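Thiosulfate sulfurtransferase (Pseudomonas aeruginosa, PDB 1YT8) probably catalyses transfer of sulfur from thiosulfate to cyanide, as a chain of four rhodanese-like domains with a sulfite ion bound mainly by the second. Local coordinates at residues Y433-G438 against F445-V450; A368-Q373 against S439-R444; V258-R261 against E265-D268. All blocks are in the same frame, centred on the assembly; numbering follows the deposited sequence.

Contact 1 of 3, residues Y433-G438 against F445-V450; sequences YVLTCG and FAVAEV
A446 is the first residue of 445-450 to meet the strand 433-436. Its carbonyl carbon C lies 3.9 Å from CD1 of L435. The A446 methyl points toward the strand too, and F398 of a nearby loop packs against this residue. V447 comes next and takes the end of the same leucine. L435 CD1 sits 3.7 Å from V447 CA, directly on the helix backbone. V447 CG2 closes in beside it, 3.8 Å from L435 CD1. L435 gets there by extending its last bond: CD1 is anti to CA (chi2 -175°), which carries the methyl straight out to the helix. V450 keeps its backbone bond, from its N to A446 O at 3.1 Å. Its side chain splits between two partners. CG2 meets the tip of L435, 3.9 Å from CD1, with CD2 close by. CG1 lies over one face of the Y433 ring, offset toward the rim and 4.1 Å from CG.

The strand is the central one of the five-stranded parallel sheet of the last rhodanese-like domain. Helix 441-454 is the crossover helix of the beta-alpha-beta unit between strands 432-436 and 458-461. The axes of 433-436 and 445-450 make 152°, so the helix segment runs back roughly antiparallel to the strand. V458 of the next strand also touches L435, V447 and V450, extending the apolar layer.

All five touching residues are buried, and no hydrogen bond joins the two segments. The helix is therefore held against this strand by apolar packing, with the L435 methyl as the main point of contact and the Y433 ring as a second surface.

Contact 2 of 3, residues A368-Q373 against S439-R444; sequences APLPRQ and SSLLAR
L370 and Q373 meet L441 and R444 in a surface contact between a linker and a helix start. Residues 368-373 lie in the loop that leads from strand 348-352 of one rhodanese-like sheet to strand 378-379 of the next. Residues 439-444 lead into helix 441-454 of the last rhodanese-like domain. The contact thus brings the linker back onto the domain it leads into.

Q373 and R444 make the closer half. Their side chains cross at about a right angle, and Q373 CG lies 3.5 Å from R444 CD. The touch is between aliphatic carbons. The amide and guanidinium planes are about 30° apart. R444 starts out extended and then bends at chi3 (-74°), which brings its guanidinium to the linker. There NH1 bonds to the backbone O of P374, one residue past the segment. The backbone of R444 is held in turn by its N, bonded to S440 O at 3.1 Å.

From helix 51-58, L53 touches L441, and H56 touches P369 and P371.

At the other half the two leucines reach toward each other, tip to tip. L370 CD1 stands 4.2 Å from L441 CD2 and is equally far from the other methyl, CD1.

Contact 3 of 3, residues V258-R261 against E265-D268; sequences VADR and ERLD
A259 and D260 of helix 245-262 lie next to the guanidinium of R266 on strand 265-267. The A259 methyl CB lies at the edge of that group, near its plane, 4.1 Å from NH1. D260 does not bond to the arginine directly. Its OD1 is 4.4 Å from R266 NH1 and well out of the guanidinium plane. One water bridges the two. It donates to D260 OD1 at 2.6 Å and accepts from R266 NH1 at 2.8 Å.

R266 doubles back to reach this place. Its chain bends at chi2 (-55°) and again at chi3 (-56°), which brings the guanidinium round to the helix.

Further out, both charges have other partners. R266 NH2 forms a salt bridge with D353, just after strand 348-352, and NH1 also bonds to N336 OD1. D260 OD1 forms a salt bridge with R256 NE, one turn earlier on its own helix. The strand itself is an outermost one of its parallel sheet and pairs with 348-352.

The link between helix and strand is thus mostly indirect. The nearby carboxylates of D260 and D353 probably offset the positive charges of R266 and R256, which lie close together.

How the contacts relate
Contacts 1 and 2 are neighbours, with centres 11 Å apart, and share helix 441-454. Contact 1 sets the helix on its sheet; contact 2 joins its first turn to the linker. They touch at C437, whose SG is 3.5 Å from L442 N. C437 follows the central strand as C193 of the sulfite pocket does in the second domain, so the loop at C437 probably corresponds to the sulfite-binding loop there. No sulfite ligand residue belongs to any of the three contacts. Contact 3 lies at the third sheet, its centre about 47 Å from that of contact 1 and about 37 Å from that of contact 2.

Contact 1 of 3, residues Y433-G438 against F445-V450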
loop_
_atom_site.group_PDB
_atom_site.type_symbol
_atom_site.label_atom_id
_atom_site.label_comp_id
_atom_site.label_asym_id
_atom_site.label_seq_id
_atom_site.Cartn_x
_atom_site.Cartn_y
_atom_site.Cartn_z
ATOM N N TYR A 433 -23.343 -24.971 -1.294
ATOM C CA TYR A 433 -22.232 -24.140 -0.847
ATOM C C TYR A 433 -22.733 -22.805 -0.324
ATOM O O TYR A 433 -23.695 -22.244 -0.847
ATOM C CB TYR A 433 -21.272 -23.857 -2.003
ATOM C CG TYR A 433 -20.507 -25.051 -2.512
ATOM C CD1 TYR A 433 -19.250 -25.374 -1.996
ATOM C CD2 TYR A 433 -21.026 -25.847 -3.530
ATOM C CE1 TYR A 433 -18.530 -26.459 -2.489
ATOM C CE2 TYR A 433 -20.318 -26.934 -4.026
ATOM C CZ TYR A 433 -19.072 -27.235 -3.504
ATOM O OH TYR A 433 -18.384 -28.314 -3.999
ATOM N N VAL A 434 -22.068 -22.302 0.709
ATOM C CA VAL A 434 -22.396 -21.009 1.283
ATOM C C VAL A 434 -21.069 -20.255 1.318
ATOM O O VAL A 434 -20.099 -20.725 1.912
ATOM C CB VAL A 434 -22.959 -21.134 2.710
ATOM C CG1 VAL A 434 -23.200 -19.740 3.286
ATOM C CG2 VAL A 434 -24.270 -21.921 2.685
ATOM N N LEU A 435 -21.023 -19.100 0.663
ATOM C CA LEU A 435 -19.793 -18.316 0.607
ATOM C C LEU A 435 -19.809 -17.149 1.589
ATOM O O LEU A 435 -20.841 -16.514 1.800
ATOM C CB LEU A 435 -19.579 -17.788 -0.815
ATOM C CG LEU A 435 -19.899 -18.757 -1.965
ATOM C CD1 LEU A 435 -19.502 -18.098 -3.278
ATOM C CD2 LEU A 435 -19.165 -20.081 -1.789
ATOM N N THR A 436 -18.656 -16.867 2.186
ATOM C CA THR A 436 -18.559 -15.770 3.135
ATOM C C THR A 436 -17.194 -15.093 3.072
ATOM O O THR A 436 -16.282 -15.546 2.385
ATOM C CB THR A 436 -18.793 -16.264 4.589
ATOM O OG1 THR A 436 -18.924 -15.140 5.470
ATOM C CG2 THR A 436 -17.621 -17.119 5.060
ATOM N N CYS A 437 -17.091 -13.984 3.789
ATOM C CA CYS A 437 -15.864 -13.211 3.928
ATOM C C CYS A 437 -16.234 -12.192 4.994
ATOM O O CYS A 437 -17.308 -12.295 5.593
ATOM C CB CYS A 437 -15.444 -12.533 2.612
ATOM S SG CYS A 437 -16.519 -11.237 1.967
ATOM N N GLY A 438 -15.363 -11.222 5.244
ATOM C CA GLY A 438 -15.656 -10.235 6.268
ATOM C C GLY A 438 -17.063 -9.663 6.241
ATOM O O GLY A 438 -17.785 -9.716 7.239
ATOM N N PHE A 445 -18.691 -11.783 -5.467
ATOM C CA PHE A 445 -18.093 -11.827 -6.798
ATOM C C PHE A 445 -17.655 -13.232 -7.192
ATOM O O PHE A 445 -17.358 -13.492 -8.361
ATOM C CB PHE A 445 -16.893 -10.874 -6.865
ATOM C CG PHE A 445 -17.277 -9.432 -7.014
ATOM C CD1 PHE A 445 -17.615 -8.914 -8.262
ATOM C CD2 PHE A 445 -17.341 -8.596 -5.904
ATOM C CE1 PHE A 445 -18.009 -7.585 -8.401
ATOM C CE2 PHE A 445 -17.734 -7.267 -6.035
ATOM C CZ PHE A 445 -18.070 -6.762 -7.288
ATOM N N ALA A 446 -17.630 -14.140 -6.218
ATOM C CA ALA A 446 -17.207 -15.514 -6.463
ATOM C C ALA A 446 -18.350 -16.502 -6.678
ATOM O O ALA A 446 -18.115 -17.642 -7.082
ATOM C CB ALA A 446 -16.322 -15.993 -5.310
ATOM N N VAL A 447 -19.580 -16.074 -6.412
ATOM C CA VAL A 447 -20.732 -16.958 -6.566
ATOM C C VAL A 447 -20.822 -17.620 -7.941
ATOM O O VAL A 447 -20.942 -18.843 -8.038
ATOM C CB VAL A 447 -22.055 -16.202 -6.280
ATOM C CG1 VAL A 447 -23.253 -17.110 -6.557
ATOM C CG2 VAL A 447 -22.077 -15.741 -4.828
ATOM N N ALA A 448 -20.760 -16.819 -9.001
ATOM C CA ALA A 448 -20.861 -17.347 -10.357
ATOM C C ALA A 448 -19.834 -18.430 -10.673
ATOM O O ALA A 448 -20.164 -19.437 -11.308
ATOM C CB ALA A 448 -20.752 -16.208 -11.375
ATOM N N GLU A 449 -18.594 -18.234 -10.239
ATOM C CA GLU A 449 -17.554 -19.220 -10.502
ATOM C C GLU A 449 -17.789 -20.513 -9.727
ATOM O O GLU A 449 -17.609 -21.606 -10.259
ATOM C CB GLU A 449 -16.166 -18.674 -10.156
ATOM C CG GLU A 449 -15.067 -19.575 -10.697
ATOM C CD GLU A 449 -13.664 -19.064 -10.446
ATOM O OE1 GLU A 449 -13.486 -17.855 -10.190
ATOM O OE2 GLU A 449 -12.732 -19.890 -10.526
ATOM N N VAL A 450 -18.189 -20.396 -8.469
ATOM C CA VAL A 450 -18.437 -21.596 -7.682
ATOM C C VAL A 450 -19.587 -22.390 -8.308
ATOM O O VAL A 450 -19.537 -23.619 -8.383
ATOM C CB VAL A 450 -18.766 -21.253 -6.211
ATOM C CG1 VAL A 450 -19.073 -22.529 -5.446
ATOM C CG2 VAL A 450 -17.572 -20.534 -5.565
#

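Contact 2 of 3, residues A368-Q373 against S439-R444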
loop_
_atom_site.group_PDB
_atom_site.type_symbol
_atom_site.label_atom_id
_atom_site.label_comp_id
_atom_site.label_asym_id
_atom_site.label_seq_id
_atom_site.Cartn_x
_atom_site.Cartn_y
_atom_site.Cartn_z
ATOM N N ALA A 368 -14.657 3.090 -1.661
ATOM C CA ALA A 368 -14.028 2.667 -2.904
ATOM C C ALA A 368 -15.034 2.479 -4.036
ATOM O O ALA A 368 -16.137 1.967 -3.823
ATOM C CB ALA A 368 -13.260 1.376 -2.675
ATOM N N PRO A 369 -14.671 2.905 -5.256
ATOM C CA PRO A 369 -15.572 2.758 -6.402
ATOM C C PRO A 369 -15.648 1.289 -6.802
ATOM O O PRO A 369 -14.621 0.630 -6.975
ATOM C CB PRO A 369 -14.909 3.622 -7.469
ATOM C CG PRO A 369 -13.452 3.442 -7.167
ATOM C CD PRO A 369 -13.410 3.557 -5.658
ATOM N N LEU A 370 -16.863 0.772 -6.935
ATOM C CA LEU A 370 -17.039 -0.624 -7.301
ATOM C C LEU A 370 -17.861 -0.803 -8.568
ATOM O O LEU A 370 -18.651 0.065 -8.941
ATOM C CB LEU A 370 -17.722 -1.388 -6.164
ATOM C CG LEU A 370 -17.011 -1.489 -4.811
ATOM C CD1 LEU A 370 -17.969 -2.087 -3.789
ATOM C CD2 LEU A 370 -15.751 -2.342 -4.935
ATOM N N PRO A 371 -17.667 -1.934 -9.259
ATOM C CA PRO A 371 -18.425 -2.203 -10.482
ATOM C C PRO A 371 -19.809 -2.687 -10.043
ATOM O O PRO A 371 -20.095 -2.739 -8.846
ATOM C CB PRO A 371 -17.602 -3.295 -11.156
ATOM C CG PRO A 371 -17.056 -4.059 -9.992
ATOM C CD PRO A 371 -16.635 -2.965 -9.037
ATOM N N ARG A 372 -20.670 -3.035 -10.993
ATOM C CA ARG A 372 -22.000 -3.506 -10.638
ATOM C C ARG A 372 -21.882 -4.773 -9.795
ATOM O O ARG A 372 -21.093 -5.662 -10.110
ATOM C CB ARG A 372 -22.823 -3.781 -11.904
ATOM C CG ARG A 372 -24.195 -4.393 -11.630
ATOM C CD ARG A 372 -25.120 -4.350 -12.851
ATOM N NE ARG A 372 -24.500 -4.883 -14.063
ATOM C CZ ARG A 372 -23.821 -4.152 -14.945
ATOM N NH1 ARG A 372 -23.671 -2.845 -14.757
ATOM N NH2 ARG A 372 -23.290 -4.726 -16.016
ATOM N N GLN A 373 -22.657 -4.839 -8.718
ATOM C CA GLN A 373 -22.648 -5.996 -7.823
ATOM C C GLN A 373 -23.423 -7.154 -8.445
ATOM O O GLN A 373 -24.594 -7.003 -8.782
ATOM C CB GLN A 373 -23.305 -5.635 -6.484
ATOM C CG GLN A 373 -22.388 -5.714 -5.272
ATOM C CD GLN A 373 -21.405 -4.566 -5.208
ATOM O OE1 GLN A 373 -20.632 -4.342 -6.141
ATOM N NE2 GLN A 373 -21.426 -3.828 -4.101
ATOM N N SER A 439 -17.464 -9.136 5.089
ATOM C CA SER A 439 -18.775 -8.516 4.941
ATOM C C SER A 439 -19.651 -9.148 3.865
ATOM O O SER A 439 -20.799 -8.746 3.700
ATOM C CB SER A 439 -18.590 -7.040 4.603
ATOM O OG SER A 439 -17.932 -6.914 3.348
ATOM N N SER A 440 -19.088 -10.110 3.134
ATOM C CA SER A 440 -19.750 -10.831 2.037
ATOM C C SER A 440 -19.462 -10.179 0.685
ATOM O O SER A 440 -19.862 -10.694 -0.357
ATOM C CB SER A 440 -21.272 -10.913 2.236
ATOM O OG SER A 440 -21.916 -9.709 1.840
ATOM N N LEU A 441 -18.751 -9.056 0.702
ATOM C CA LEU A 441 -18.436 -8.342 -0.531
ATOM C C LEU A 441 -17.621 -9.149 -1.537
ATOM O O LEU A 441 -18.021 -9.290 -2.692
ATOM C CB LEU A 441 -17.700 -7.036 -0.226
ATOM C CG LEU A 441 -17.328 -6.218 -1.470
ATOM C CD1 LEU A 441 -18.577 -5.929 -2.292
ATOM C CD2 LEU A 441 -16.649 -4.925 -1.050
ATOM N N LEU A 442 -16.475 -9.668 -1.110
ATOM C CA LEU A 442 -15.644 -10.442 -2.021
ATOM C C LEU A 442 -16.290 -11.767 -2.400
ATOM O O LEU A 442 -16.191 -12.205 -3.545
ATOM C CB LEU A 442 -14.266 -10.703 -1.413
ATOM C CG LEU A 442 -13.343 -11.557 -2.296
ATOM C CD1 LEU A 442 -13.369 -11.052 -3.738
ATOM C CD2 LEU A 442 -11.926 -11.520 -1.736
ATOM N N ALA A 443 -16.958 -12.399 -1.442
ATOM C CA ALA A 443 -17.613 -13.678 -1.697
ATOM C C ALA A 443 -18.696 -13.568 -2.772
ATOM O O ALA A 443 -18.909 -14.509 -3.543
ATOM C CB ALA A 443 -18.208 -14.229 -0.399
ATOM N N ARG A 444 -19.371 -12.423 -2.822
ATOM C CA ARG A 444 -20.428 -12.190 -3.805
ATOM C C ARG A 444 -19.899 -12.290 -5.237
ATOM O O ARG A 444 -20.573 -12.818 -6.119
ATOM C CB ARG A 444 -21.068 -10.809 -3.587
ATOM C CG ARG A 444 -22.166 -10.461 -4.598
ATOM C CD ARG A 444 -22.749 -9.070 -4.358
ATOM N NE ARG A 444 -23.626 -9.000 -3.186
ATOM C CZ ARG A 444 -24.897 -9.394 -3.172
ATOM N NH1 ARG A 444 -25.460 -9.889 -4.269
ATOM N NH2 ARG A 444 -25.613 -9.288 -2.060
#

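Contact 3 of 3, residues V258-R261 against E265-D268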
loop_
_atom_site.group_PDB
_atom_site.type_symbol
_atom_site.label_atom_id
_atom_site.label_comp_id
_atom_site.label_asym_id
_atom_site.label_seq_id
_atom_site.Cartn_x
_atom_site.Cartn_y
_atom_site.Cartn_z
ATOM N N VAL A 258 10.474 23.696 -0.869
ATOM C CA VAL A 258 10.961 22.378 -1.268
ATOM C C VAL A 258 10.158 21.878 -2.468
ATOM O O VAL A 258 10.720 21.355 -3.433
ATOM C CB VAL A 258 10.837 21.363 -0.107
ATOM C CG1 VAL A 258 11.267 19.969 -0.572
ATOM C CG2 VAL A 258 11.706 21.812 1.059
ATOM N N ALA A 259 8.843 22.054 -2.407
ATOM C CA ALA A 259 7.957 21.632 -3.488
ATOM C C ALA A 259 8.275 22.391 -4.776
ATOM O O ALA A 259 8.349 21.796 -5.853
ATOM C CB ALA A 259 6.504 21.857 -3.090
ATOM N N ASP A 260 8.463 23.705 -4.673
ATOM C CA ASP A 260 8.780 24.491 -5.862
ATOM C C ASP A 260 10.099 24.009 -6.456
ATOM O O ASP A 260 10.240 23.903 -7.673
ATOM C CB ASP A 260 8.892 25.984 -5.528
ATOM C CG ASP A 260 7.558 26.606 -5.143
ATOM O OD1 ASP A 260 6.500 26.098 -5.582
ATOM O OD2 ASP A 260 7.569 27.621 -4.412
ATOM N N ARG A 261 11.053 23.704 -5.581
ATOM C CA ARG A 261 12.378 23.237 -5.981
ATOM C C ARG A 261 12.279 21.927 -6.768
ATOM O O ARG A 261 13.008 21.718 -7.741
ATOM C CB ARG A 261 13.235 23.022 -4.727
ATOM C CG ARG A 261 14.735 23.265 -4.878
ATOM C CD ARG A 261 15.414 22.263 -5.792
ATOM N NE ARG A 261 16.865 22.299 -5.625
ATOM C CZ ARG A 261 17.724 21.537 -6.301
ATOM N NH1 ARG A 261 17.285 20.669 -7.204
ATOM N NH2 ARG A 261 19.027 21.637 -6.065
ATOM N N GLU A 265 3.713 21.087 -9.302
ATOM C CA GLU A 265 2.801 22.039 -9.923
ATOM C C GLU A 265 1.770 22.540 -8.916
ATOM O O GLU A 265 1.573 21.932 -7.863
ATOM C CB GLU A 265 2.093 21.389 -11.117
ATOM C CG GLU A 265 3.023 21.048 -12.272
ATOM C CD GLU A 265 2.293 20.414 -13.446
ATOM O OE1 GLU A 265 1.277 20.987 -13.893
ATOM O OE2 GLU A 265 2.742 19.351 -13.925
ATOM N N ARG A 266 1.125 23.659 -9.238
ATOM C CA ARG A 266 0.103 24.233 -8.366
ATOM C C ARG A 266 -1.241 24.202 -9.094
ATOM O O ARG A 266 -1.291 24.288 -10.320
ATOM C CB ARG A 266 0.435 25.693 -8.016
ATOM C CG ARG A 266 1.904 25.988 -7.709
ATOM C CD ARG A 266 2.469 25.100 -6.606
ATOM N NE ARG A 266 1.706 25.159 -5.361
ATOM C CZ ARG A 266 2.013 24.460 -4.270
ATOM N NH1 ARG A 266 3.065 23.654 -4.279
ATOM N NH2 ARG A 266 1.275 24.561 -3.175
ATOM N N LEU A 267 -2.326 24.086 -8.334
ATOM C CA LEU A 267 -3.673 24.067 -8.900
ATOM C C LEU A 267 -4.682 24.606 -7.904
ATOM O O LEU A 267 -4.467 24.533 -6.696
ATOM C CB LEU A 267 -4.115 22.641 -9.242
ATOM C CG LEU A 267 -3.514 21.837 -10.388
ATOM C CD1 LEU A 267 -4.206 20.482 -10.424
ATOM C CD2 LEU A 267 -3.703 22.562 -11.713
ATOM N N ASP A 268 -5.781 25.151 -8.420
ATOM C CA ASP A 268 -6.866 25.619 -7.569
ATOM C C ASP A 268 -8.034 24.720 -7.950
ATOM O O ASP A 268 -7.923 23.941 -8.899
ATOM C CB ASP A 268 -7.208 27.102 -7.807
ATOM C CG ASP A 268 -7.371 27.455 -9.272
ATOM O OD1 ASP A 268 -7.739 26.577 -10.080
ATOM O OD2 ASP A 268 -7.143 28.636 -9.613
HETATM O O HOH W 1 5.382 23.744 -5.897
#